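PDB 2E0I: 432aa long hypothetical deoxyribodipyrimidine photolyase from Sulfolobus tokodaii, which probably repairs UV-damaged DNA as a light-driven deoxyribodipyrimidine photolyase, carrying two FAD molecules, one of which may act as a light-harvesting cofactor. Local coordinates for residues A[88-99]-A[117-128]; A[287-295]-A[365-373]. All blocks are in the same frame, centred on the assembly; numbering follows the deposited sequence.

How the contacts relate
Contact 1 joins two neighbouring parallel strands of the N-terminal alpha/beta part of the chain; contact 2 packs the start of helix 292-304 against helix 367-374 in the FAD-binding part. They follow one another in series along the chain and lie on opposite sides of its centre, with their own centres 47 Å apart and their nearest atoms about 25 Å apart, so neither touches the other. Contact 1 touches one FAD directly, Asp-98 OD2 lying 2.9 Å from its O4', and its Leu-128 side chain is about 11 Å from the other FAD. Contact 2 stays further back: the Ile-293 side chain is about 13 Å from a bound FAD, and the contact is one of helix packing.

Contact 1 of 2, residues A[88-99]-A[117-128]; sequences NKVDAIYVNEDY and NGIEFKAYEDYL. With FAD (flavin-adenine dinucleotide), chain F.
Phe-121 meets Ile-93 and Val-95 on the sheet face covered by helix 101-115, a layer suited to aromatic and beta-branched side chains. With CG anti to the backbone N (chi1 -177°), its ring presents an in-plane edge to Ile-93 CG2, 3.9 Å from Phe-121 CD1, and brings CZ to Val-95 CG2; Ile-110 and Cys-114 of the helix complete this layer. On the other face Lys-122 runs beside Tyr-94, laying its methylenes over one side of the ring while its amine, like Tyr-94 OH, reaches the acid Glu-25. Tyr-124 comes edge-on, its CE2 3.4 Å from Tyr-94 CD2. Six backbone hydrogen bonds knit the parallel strands, including Lys-122 N to Ile-93 O (2.9 Å, 168° at the hydrogen); helix 101-115 makes the crossover between them, a beta-alpha-beta unit. Past the strands, one water joins Glu-97 O (2.8 Å), Tyr-99 OH and Asp-126 N, while Leu-128 CD1 packs on Tyr-99. Asp-98 OD2 accepts a bond from the FAD ribityl hydroxyl O4' (2.9 Å). Its OD1 takes Tyr-99 N (2.7 Å) on the anti side and a salt bridge from Arg-9, which also makes a cation-pi contact with Tyr-127. With an alanine here, FAD O4' would probably lose its acceptor and Arg-9 one carboxylate partner. A carboxylate gripped at both oxygens suits the C-terminal ends of parallel strands, where alpha/beta folds commonly bind ligands.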
# COMPACT_ATOMS: atom_id res chain seq x y z
N ASN A 88 1.33 31.81 5.64
CA ASN A 88 1.49 32.95 4.74
C ASN A 88 2.75 33.79 4.97
O ASN A 88 3.20 34.49 4.06
CB ASN A 88 0.23 33.83 4.81
CG ASN A 88 -0.30 33.96 6.22
OD1 ASN A 88 0.37 34.47 7.12
ND2 ASN A 88 -1.53 33.47 6.43
N LYS A 89 3.33 33.73 6.17
CA LYS A 89 4.52 34.54 6.44
C LYS A 89 5.85 33.80 6.50
O LYS A 89 6.88 34.40 6.82
CB LYS A 89 4.32 35.33 7.74
CG LYS A 89 3.17 36.34 7.69
CD LYS A 89 3.14 37.22 8.95
CE LYS A 89 3.04 36.40 10.24
NZ LYS A 89 1.80 35.57 10.30
N VAL A 90 5.84 32.51 6.19
CA VAL A 90 7.05 31.69 6.22
C VAL A 90 7.83 31.93 4.92
O VAL A 90 7.25 32.37 3.93
CB VAL A 90 6.70 30.19 6.37
CG1 VAL A 90 6.39 29.59 5.01
CG2 VAL A 90 7.84 29.46 7.06
N ASP A 91 9.12 31.62 4.92
CA ASP A 91 9.97 31.83 3.74
C ASP A 91 9.79 30.82 2.63
O ASP A 91 9.55 31.17 1.46
CB ASP A 91 11.43 31.82 4.14
CG ASP A 91 11.87 33.14 4.71
OD1 ASP A 91 11.04 33.83 5.35
OD2 ASP A 91 13.07 33.46 4.53
N ALA A 92 9.93 29.55 2.99
CA ALA A 92 9.80 28.46 2.04
C ALA A 92 9.09 27.28 2.68
O ALA A 92 8.95 27.19 3.90
CB ALA A 92 11.19 28.05 1.54
N ILE A 93 8.64 26.37 1.82
CA ILE A 93 7.96 25.16 2.24
C ILE A 93 8.57 24.01 1.46
O ILE A 93 8.62 24.05 0.23
CB ILE A 93 6.44 25.24 1.95
CG1 ILE A 93 5.77 26.22 2.92
CG2 ILE A 93 5.83 23.85 2.02
CD1 ILE A 93 4.29 26.43 2.66
N TYR A 94 9.05 22.99 2.17
CA TYR A 94 9.66 21.84 1.52
C TYR A 94 8.80 20.60 1.68
O TYR A 94 8.14 20.42 2.69
CB TYR A 94 11.04 21.56 2.11
CG TYR A 94 12.10 22.59 1.81
CD1 TYR A 94 12.06 23.86 2.39
CD2 TYR A 94 13.17 22.30 0.96
CE1 TYR A 94 13.04 24.80 2.13
CE2 TYR A 94 14.16 23.23 0.69
CZ TYR A 94 14.09 24.48 1.27
OH TYR A 94 15.05 25.41 0.98
N VAL A 95 8.81 19.74 0.66
CA VAL A 95 8.06 18.48 0.70
C VAL A 95 8.64 17.49 -0.30
O VAL A 95 9.54 17.82 -1.06
CB VAL A 95 6.57 18.64 0.33
CG1 VAL A 95 5.93 19.69 1.20
CG2 VAL A 95 6.42 18.97 -1.14
N ASN A 96 8.11 16.29 -0.27
CA ASN A 96 8.52 15.25 -1.20
C ASN A 96 7.31 15.01 -2.08
O ASN A 96 6.25 14.64 -1.59
CB ASN A 96 8.90 13.98 -0.43
CG ASN A 96 10.25 14.08 0.23
OD1 ASN A 96 10.43 13.66 1.36
ND2 ASN A 96 11.23 14.61 -0.49
N GLU A 97 7.46 15.25 -3.37
CA GLU A 97 6.37 15.08 -4.32
C GLU A 97 5.85 13.65 -4.31
O GLU A 97 6.58 12.73 -3.99
CB GLU A 97 6.86 15.40 -5.72
CG GLU A 97 7.81 14.34 -6.24
CD GLU A 97 8.24 14.59 -7.66
OE1 GLU A 97 8.99 13.74 -8.20
OE2 GLU A 97 7.83 15.63 -8.22
N ASP A 98 4.57 13.48 -4.64
CA ASP A 98 3.99 12.15 -4.71
C ASP A 98 3.51 12.00 -6.15
O ASP A 98 3.68 12.91 -6.95
CB ASP A 98 2.84 11.97 -3.72
CG ASP A 98 2.66 10.51 -3.28
OD1 ASP A 98 2.92 9.59 -4.09
OD2 ASP A 98 2.24 10.27 -2.13
N TYR A 99 2.89 10.88 -6.47
CA TYR A 99 2.50 10.62 -7.84
C TYR A 99 1.05 10.27 -8.14
O TYR A 99 0.77 9.66 -9.15
CB TYR A 99 3.43 9.54 -8.38
CG TYR A 99 4.89 9.89 -8.14
CD1 TYR A 99 5.55 10.79 -8.97
CD2 TYR A 99 5.57 9.40 -7.02
CE1 TYR A 99 6.85 11.20 -8.69
CE2 TYR A 99 6.87 9.82 -6.73
CZ TYR A 99 7.50 10.72 -7.58
OH TYR A 99 8.78 11.18 -7.31
N ASN A 117 2.08 34.74 -2.07
CA ASN A 117 2.41 35.07 -0.69
C ASN A 117 3.90 35.18 -0.56
O ASN A 117 4.43 35.48 0.51
CB ASN A 117 1.90 33.98 0.26
CG ASN A 117 0.44 34.16 0.62
OD1 ASN A 117 0.10 34.94 1.52
ND2 ASN A 117 -0.44 33.44 -0.08
N GLY A 118 4.57 34.93 -1.68
CA GLY A 118 6.02 35.01 -1.70
C GLY A 118 6.73 33.90 -0.95
O GLY A 118 7.82 34.10 -0.41
N ILE A 119 6.10 32.72 -0.92
CA ILE A 119 6.69 31.58 -0.23
C ILE A 119 7.26 30.66 -1.28
O ILE A 119 6.57 30.29 -2.23
CB ILE A 119 5.63 30.81 0.57
CG1 ILE A 119 4.93 31.76 1.54
CG2 ILE A 119 6.28 29.64 1.31
CD1 ILE A 119 3.76 31.12 2.27
N GLU A 120 8.53 30.29 -1.14
CA GLU A 120 9.13 29.39 -2.11
C GLU A 120 8.63 27.96 -1.83
O GLU A 120 8.65 27.49 -0.69
CB GLU A 120 10.65 29.45 -2.02
CG GLU A 120 11.31 29.18 -3.35
CD GLU A 120 12.82 29.08 -3.26
OE1 GLU A 120 13.46 28.78 -4.30
OE2 GLU A 120 13.38 29.32 -2.15
N PHE A 121 8.16 27.27 -2.87
CA PHE A 121 7.66 25.90 -2.71
C PHE A 121 8.57 24.92 -3.40
O PHE A 121 8.61 24.84 -4.62
CB PHE A 121 6.26 25.77 -3.30
CG PHE A 121 5.64 24.42 -3.12
CD1 PHE A 121 5.47 23.89 -1.84
CD2 PHE A 121 5.21 23.68 -4.21
CE1 PHE A 121 4.87 22.64 -1.67
CE2 PHE A 121 4.61 22.44 -4.05
CZ PHE A 121 4.44 21.92 -2.77
N LYS A 122 9.28 24.13 -2.60
CA LYS A 122 10.23 23.17 -3.14
C LYS A 122 9.83 21.70 -2.90
O LYS A 122 9.71 21.27 -1.76
CB LYS A 122 11.62 23.47 -2.53
CG LYS A 122 11.89 24.98 -2.44
CD LYS A 122 13.32 25.33 -2.05
CE LYS A 122 14.28 25.21 -3.22
NZ LYS A 122 15.67 25.62 -2.85
N ALA A 123 9.62 20.96 -3.99
CA ALA A 123 9.24 19.54 -3.89
C ALA A 123 10.40 18.70 -4.41
O ALA A 123 11.06 19.09 -5.36
CB ALA A 123 8.00 19.26 -4.69
N TYR A 124 10.66 17.56 -3.77
CA TYR A 124 11.77 16.70 -4.17
C TYR A 124 11.33 15.26 -4.35
O TYR A 124 10.31 14.85 -3.79
CB TYR A 124 12.88 16.73 -3.11
CG TYR A 124 13.48 18.09 -2.90
CD1 TYR A 124 14.59 18.52 -3.64
CD2 TYR A 124 12.92 18.98 -1.99
CE1 TYR A 124 15.12 19.81 -3.47
CE2 TYR A 124 13.43 20.26 -1.81
CZ TYR A 124 14.53 20.67 -2.55
OH TYR A 124 15.03 21.95 -2.34
N GLU A 125 12.09 14.50 -5.13
CA GLU A 125 11.80 13.09 -5.36
C GLU A 125 12.41 12.31 -4.19
O GLU A 125 13.56 12.55 -3.81
CB GLU A 125 12.42 12.61 -6.67
CG GLU A 125 11.65 13.05 -7.91
CD GLU A 125 12.23 12.50 -9.22
OE1 GLU A 125 12.32 11.26 -9.39
OE2 GLU A 125 12.59 13.32 -10.10
N ASP A 126 11.63 11.40 -3.61
CA ASP A 126 12.11 10.61 -2.48
C ASP A 126 11.50 9.22 -2.42
O ASP A 126 12.18 8.27 -2.09
CB ASP A 126 11.84 11.35 -1.17
CG ASP A 126 12.30 10.57 0.08
OD1 ASP A 126 11.47 9.87 0.69
OD2 ASP A 126 13.50 10.66 0.45
N TYR A 127 10.22 9.11 -2.74
CA TYR A 127 9.53 7.84 -2.66
C TYR A 127 10.02 6.77 -3.61
O TYR A 127 9.94 5.60 -3.29
CB TYR A 127 8.03 8.03 -2.86
CG TYR A 127 7.41 8.91 -1.81
CD1 TYR A 127 6.54 9.93 -2.15
CD2 TYR A 127 7.75 8.76 -0.47
CE1 TYR A 127 6.04 10.80 -1.19
CE2 TYR A 127 7.25 9.62 0.50
CZ TYR A 127 6.40 10.65 0.14
OH TYR A 127 5.99 11.56 1.11
N LEU A 128 10.54 7.17 -4.76
CA LEU A 128 11.01 6.18 -5.75
C LEU A 128 12.48 5.80 -5.60
O LEU A 128 13.32 6.57 -5.11
CB LEU A 128 10.77 6.69 -7.17
CG LEU A 128 9.34 7.01 -7.60
CD1 LEU A 128 9.39 7.92 -8.80
CD2 LEU A 128 8.56 5.74 -7.93
PA FAD F . -5.05 8.72 0.06
O1A FAD F . -5.03 7.35 -0.50
O2A FAD F . -5.45 9.06 1.44
O5B FAD F . -6.40 9.19 -0.68
C5B FAD F . -6.76 10.58 -0.72
C4B FAD F . -8.00 10.82 -1.58
O4B FAD F . -7.95 9.92 -2.70
C3B FAD F . -9.28 10.47 -0.82
O3B FAD F . -10.39 11.17 -1.40
C2B FAD F . -9.39 8.97 -1.11
O2B FAD F . -10.75 8.56 -0.96
C1B FAD F . -9.03 8.98 -2.60
N9A FAD F . -8.63 7.63 -3.08
C8A FAD F . -7.71 6.85 -2.52
N7A FAD F . -7.57 5.73 -3.23
C5A FAD F . -8.42 5.80 -4.26
C6A FAD F . -8.71 4.98 -5.34
N6A FAD F . -8.10 3.80 -5.46
N1A FAD F . -9.63 5.37 -6.23
C2A FAD F . -10.26 6.52 -6.10
N3A FAD F . -10.01 7.33 -5.08
C4A FAD F . -9.10 7.01 -4.15
N1 FAD F . -1.23 12.19 4.66
C2 FAD F . -1.36 13.48 5.19
O2 FAD F . -0.53 14.35 4.91
N3 FAD F . -2.46 13.80 5.99
C4 FAD F . -3.44 12.82 6.25
O4 FAD F . -4.41 13.10 6.96
C4X FAD F . -3.32 11.55 5.71
N5 FAD F . -4.32 10.59 5.91
C5X FAD F . -4.21 9.32 5.35
C6 FAD F . -5.26 8.41 5.48
C7 FAD F . -5.20 7.17 4.85
C7M FAD F . -6.37 6.19 5.01
C8 FAD F . -4.08 6.84 4.08
C8M FAD F . -3.99 5.49 3.37
C9 FAD F . -3.03 7.75 3.96
C9A FAD F . -3.09 8.99 4.59
N10 FAD F . -2.06 9.93 4.43
C10 FAD F . -2.21 11.23 4.92
C1' FAD F . -0.85 9.59 3.65
C2' FAD F . -1.04 9.74 2.14
O2' FAD F . -0.68 8.52 1.49
C3' FAD F . -0.19 10.90 1.60
O3' FAD F . -0.65 12.13 2.18
C4' FAD F . -0.29 10.98 0.08
O4' FAD F . 0.67 11.93 -0.40
C5' FAD F . -1.69 11.42 -0.36
O5' FAD F . -2.07 10.82 -1.60
P FAD F . -2.88 9.43 -1.61
O1P FAD F . -3.32 9.20 -3.01
O2P FAD F . -2.08 8.38 -0.94
O3P FAD F . -4.17 9.81 -0.73
O HOH W 1 8.92 11.24 -4.45

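Contact 2 of 2, residues A[287-295]-A[365-373]; sequences GRTGYPIID and FNPWKQQEK
This buried helix-to-helix contact sets the first turn of helix 292-304 against helix 367-374 in the FAD-binding part of the chain, by one side-chain-to-backbone hydrogen bond and a small aromatic-proline cluster. Gln-371 OE1 accepts from Ile-293 N at 2.9 Å, with the donor 43° above the carbonyl plane. An extended chain, CG anti to the backbone N (chi1 173°), carries the amide across, its CB and CG passing Ile-293 CB in the opposite direction. Amides of a helix's first turn have no acceptor one turn back, and a glutamine is long enough to supply one; its NE2 meanwhile donates to Ile-396 O and His-397 ND1. Both helices begin alike, with an N-cap residue followed by proline, which fits the first turn because it has no N-H to satisfy. Tyr-291 holds the N-cap position of helix 292-304; at the other start Asn-366 is a true cap, its OD1 accepting from Lys-369 N (3.1 Å). Trp-368 CZ2 lies over a face of the Tyr-291 ring near its rim. The Tyr-291 ring and the six-membered ring of Trp-368 have centroids 4.8 Å apart and planes at 30°, slid so that they barely overlap. Pro-367 CB touches Tyr-291 CD2 (3.4 Å), and Pro-292 CD meets Trp-368 CZ3 (3.7 Å). Tyr-291 OH, bonded to Val-412 O and Trp-414 N, ties this ring to the start of helix 414-427, and Phe-318 meets it edge-to-face.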
# COMPACT_ATOMS: atom_id res chain seq x y z
N GLY A 287 -15.41 -14.10 3.67
CA GLY A 287 -14.65 -15.33 3.69
C GLY A 287 -15.60 -16.49 3.90
O GLY A 287 -15.26 -17.46 4.60
N ARG A 288 -16.80 -16.39 3.32
CA ARG A 288 -17.82 -17.43 3.41
C ARG A 288 -18.02 -17.99 2.01
O ARG A 288 -19.12 -18.36 1.62
CB ARG A 288 -19.16 -16.88 3.91
CG ARG A 288 -19.06 -15.98 5.12
CD ARG A 288 -20.06 -16.36 6.23
NE ARG A 288 -19.62 -17.53 6.98
CZ ARG A 288 -20.00 -18.78 6.72
NH1 ARG A 288 -20.83 -19.02 5.71
NH2 ARG A 288 -19.52 -19.78 7.45
N THR A 289 -16.94 -18.01 1.24
CA THR A 289 -16.97 -18.57 -0.09
C THR A 289 -16.77 -20.05 0.23
O THR A 289 -16.45 -20.39 1.36
CB THR A 289 -15.80 -18.06 -0.93
OG1 THR A 289 -16.07 -18.30 -2.31
CG2 THR A 289 -14.50 -18.77 -0.58
N GLY A 290 -16.94 -20.95 -0.73
CA GLY A 290 -16.75 -22.35 -0.37
C GLY A 290 -15.33 -22.89 -0.39
O GLY A 290 -15.11 -24.06 -0.09
N TYR A 291 -14.37 -22.04 -0.74
CA TYR A 291 -12.97 -22.43 -0.85
C TYR A 291 -12.11 -22.04 0.34
O TYR A 291 -11.85 -20.85 0.57
CB TYR A 291 -12.39 -21.80 -2.11
CG TYR A 291 -13.16 -22.11 -3.36
CD1 TYR A 291 -14.51 -21.77 -3.48
CD2 TYR A 291 -12.56 -22.76 -4.43
CE1 TYR A 291 -15.24 -22.07 -4.62
CE2 TYR A 291 -13.28 -23.07 -5.58
CZ TYR A 291 -14.62 -22.72 -5.66
OH TYR A 291 -15.34 -23.03 -6.79
N PRO A 292 -11.62 -23.03 1.09
CA PRO A 292 -10.77 -22.84 2.28
C PRO A 292 -9.65 -21.80 2.20
O PRO A 292 -9.55 -20.92 3.05
CB PRO A 292 -10.26 -24.25 2.55
CG PRO A 292 -11.46 -25.07 2.22
CD PRO A 292 -11.90 -24.46 0.89
N ILE A 293 -8.80 -21.89 1.17
CA ILE A 293 -7.70 -20.95 1.04
C ILE A 293 -8.16 -19.52 0.83
O ILE A 293 -7.54 -18.58 1.34
CB ILE A 293 -6.76 -21.34 -0.13
CG1 ILE A 293 -5.47 -20.53 -0.02
CG2 ILE A 293 -7.43 -21.05 -1.46
CD1 ILE A 293 -4.77 -20.71 1.30
N ILE A 294 -9.25 -19.34 0.08
CA ILE A 294 -9.80 -18.01 -0.18
C ILE A 294 -10.41 -17.47 1.11
O ILE A 294 -10.19 -16.32 1.47
CB ILE A 294 -10.90 -18.06 -1.28
CG1 ILE A 294 -10.33 -18.65 -2.57
CG2 ILE A 294 -11.44 -16.66 -1.56
CD1 ILE A 294 -9.18 -17.86 -3.18
N ASP A 295 -11.17 -18.30 1.81
CA ASP A 295 -11.80 -17.91 3.07
C ASP A 295 -10.76 -17.54 4.11
O ASP A 295 -10.93 -16.56 4.83
CB ASP A 295 -12.66 -19.06 3.59
CG ASP A 295 -13.86 -19.31 2.70
OD1 ASP A 295 -14.33 -20.47 2.63
OD2 ASP A 295 -14.34 -18.34 2.07
N PHE A 365 -5.85 -19.49 -12.16
CA PHE A 365 -5.32 -20.36 -11.11
C PHE A 365 -6.37 -21.37 -10.68
O PHE A 365 -7.57 -21.09 -10.71
CB PHE A 365 -4.92 -19.54 -9.88
CG PHE A 365 -3.82 -18.57 -10.13
CD1 PHE A 365 -2.54 -19.01 -10.44
CD2 PHE A 365 -4.06 -17.20 -10.05
CE1 PHE A 365 -1.50 -18.10 -10.67
CE2 PHE A 365 -3.04 -16.28 -10.28
CZ PHE A 365 -1.75 -16.73 -10.59
N ASN A 366 -5.92 -22.55 -10.27
CA ASN A 366 -6.84 -23.57 -9.80
C ASN A 366 -6.89 -23.45 -8.28
O ASN A 366 -5.93 -23.78 -7.59
CB ASN A 366 -6.34 -24.96 -10.18
CG ASN A 366 -7.33 -26.03 -9.83
OD1 ASN A 366 -7.89 -26.04 -8.73
ND2 ASN A 366 -7.54 -26.96 -10.76
N PRO A 367 -8.01 -22.95 -7.75
CA PRO A 367 -8.16 -22.79 -6.30
C PRO A 367 -7.70 -23.98 -5.49
O PRO A 367 -6.89 -23.85 -4.59
CB PRO A 367 -9.66 -22.55 -6.15
CG PRO A 367 -9.99 -21.80 -7.39
CD PRO A 367 -9.25 -22.57 -8.45
N TRP A 368 -8.20 -25.16 -5.83
CA TRP A 368 -7.85 -26.36 -5.09
C TRP A 368 -6.40 -26.77 -5.26
O TRP A 368 -5.75 -27.18 -4.30
CB TRP A 368 -8.79 -27.49 -5.49
CG TRP A 368 -10.21 -27.07 -5.40
CD1 TRP A 368 -10.99 -26.64 -6.42
CD2 TRP A 368 -10.98 -26.90 -4.19
NE1 TRP A 368 -12.21 -26.20 -5.93
CE2 TRP A 368 -12.22 -26.35 -4.57
CE3 TRP A 368 -10.73 -27.16 -2.83
CZ2 TRP A 368 -13.23 -26.06 -3.64
CZ3 TRP A 368 -11.73 -26.86 -1.90
CH2 TRP A 368 -12.96 -26.32 -2.31
N LYS A 369 -5.88 -26.68 -6.48
CA LYS A 369 -4.49 -27.04 -6.71
C LYS A 369 -3.59 -26.09 -5.94
O LYS A 369 -2.67 -26.50 -5.24
CB LYS A 369 -4.17 -26.97 -8.21
CG LYS A 369 -4.29 -28.31 -8.91
CD LYS A 369 -4.10 -28.20 -10.41
CE LYS A 369 -3.81 -29.58 -11.01
NZ LYS A 369 -4.74 -30.65 -10.51
N GLN A 370 -3.89 -24.80 -6.07
CA GLN A 370 -3.15 -23.75 -5.41
C GLN A 370 -3.19 -23.96 -3.89
O GLN A 370 -2.15 -23.96 -3.23
CB GLN A 370 -3.79 -22.40 -5.77
CG GLN A 370 -2.82 -21.24 -5.81
CD GLN A 370 -1.92 -21.29 -7.01
OE1 GLN A 370 -1.02 -20.48 -7.17
NE2 GLN A 370 -2.18 -22.25 -7.88
N GLN A 371 -4.39 -24.13 -3.37
CA GLN A 371 -4.60 -24.34 -1.94
C GLN A 371 -3.75 -25.48 -1.41
O GLN A 371 -3.13 -25.37 -0.35
CB GLN A 371 -6.08 -24.66 -1.67
CG GLN A 371 -6.37 -25.05 -0.24
CD GLN A 371 -7.84 -25.35 0.01
OE1 GLN A 371 -8.69 -24.48 -0.15
NE2 GLN A 371 -8.13 -26.58 0.40
N GLU A 372 -3.72 -26.58 -2.16
CA GLU A 372 -2.98 -27.77 -1.76
C GLU A 372 -1.47 -27.65 -1.88
O GLU A 372 -0.74 -28.34 -1.16
CB GLU A 372 -3.47 -28.96 -2.57
CG GLU A 372 -2.85 -30.27 -2.14
CD GLU A 372 -3.68 -31.46 -2.59
OE1 GLU A 372 -4.85 -31.55 -2.18
OE2 GLU A 372 -3.15 -32.30 -3.36
N LYS A 373 -0.99 -26.79 -2.76
CA LYS A 373 0.44 -26.63 -2.93
C LYS A 373 1.07 -25.70 -1.89
O LYS A 373 2.14 -26.02 -1.35
CB LYS A 373 0.77 -26.09 -4.32
CG LYS A 373 2.25 -25.85 -4.51
CD LYS A 373 2.58 -25.37 -5.90
CE LYS A 373 4.09 -25.25 -6.06
NZ LYS A 373 4.45 -24.83 -7.44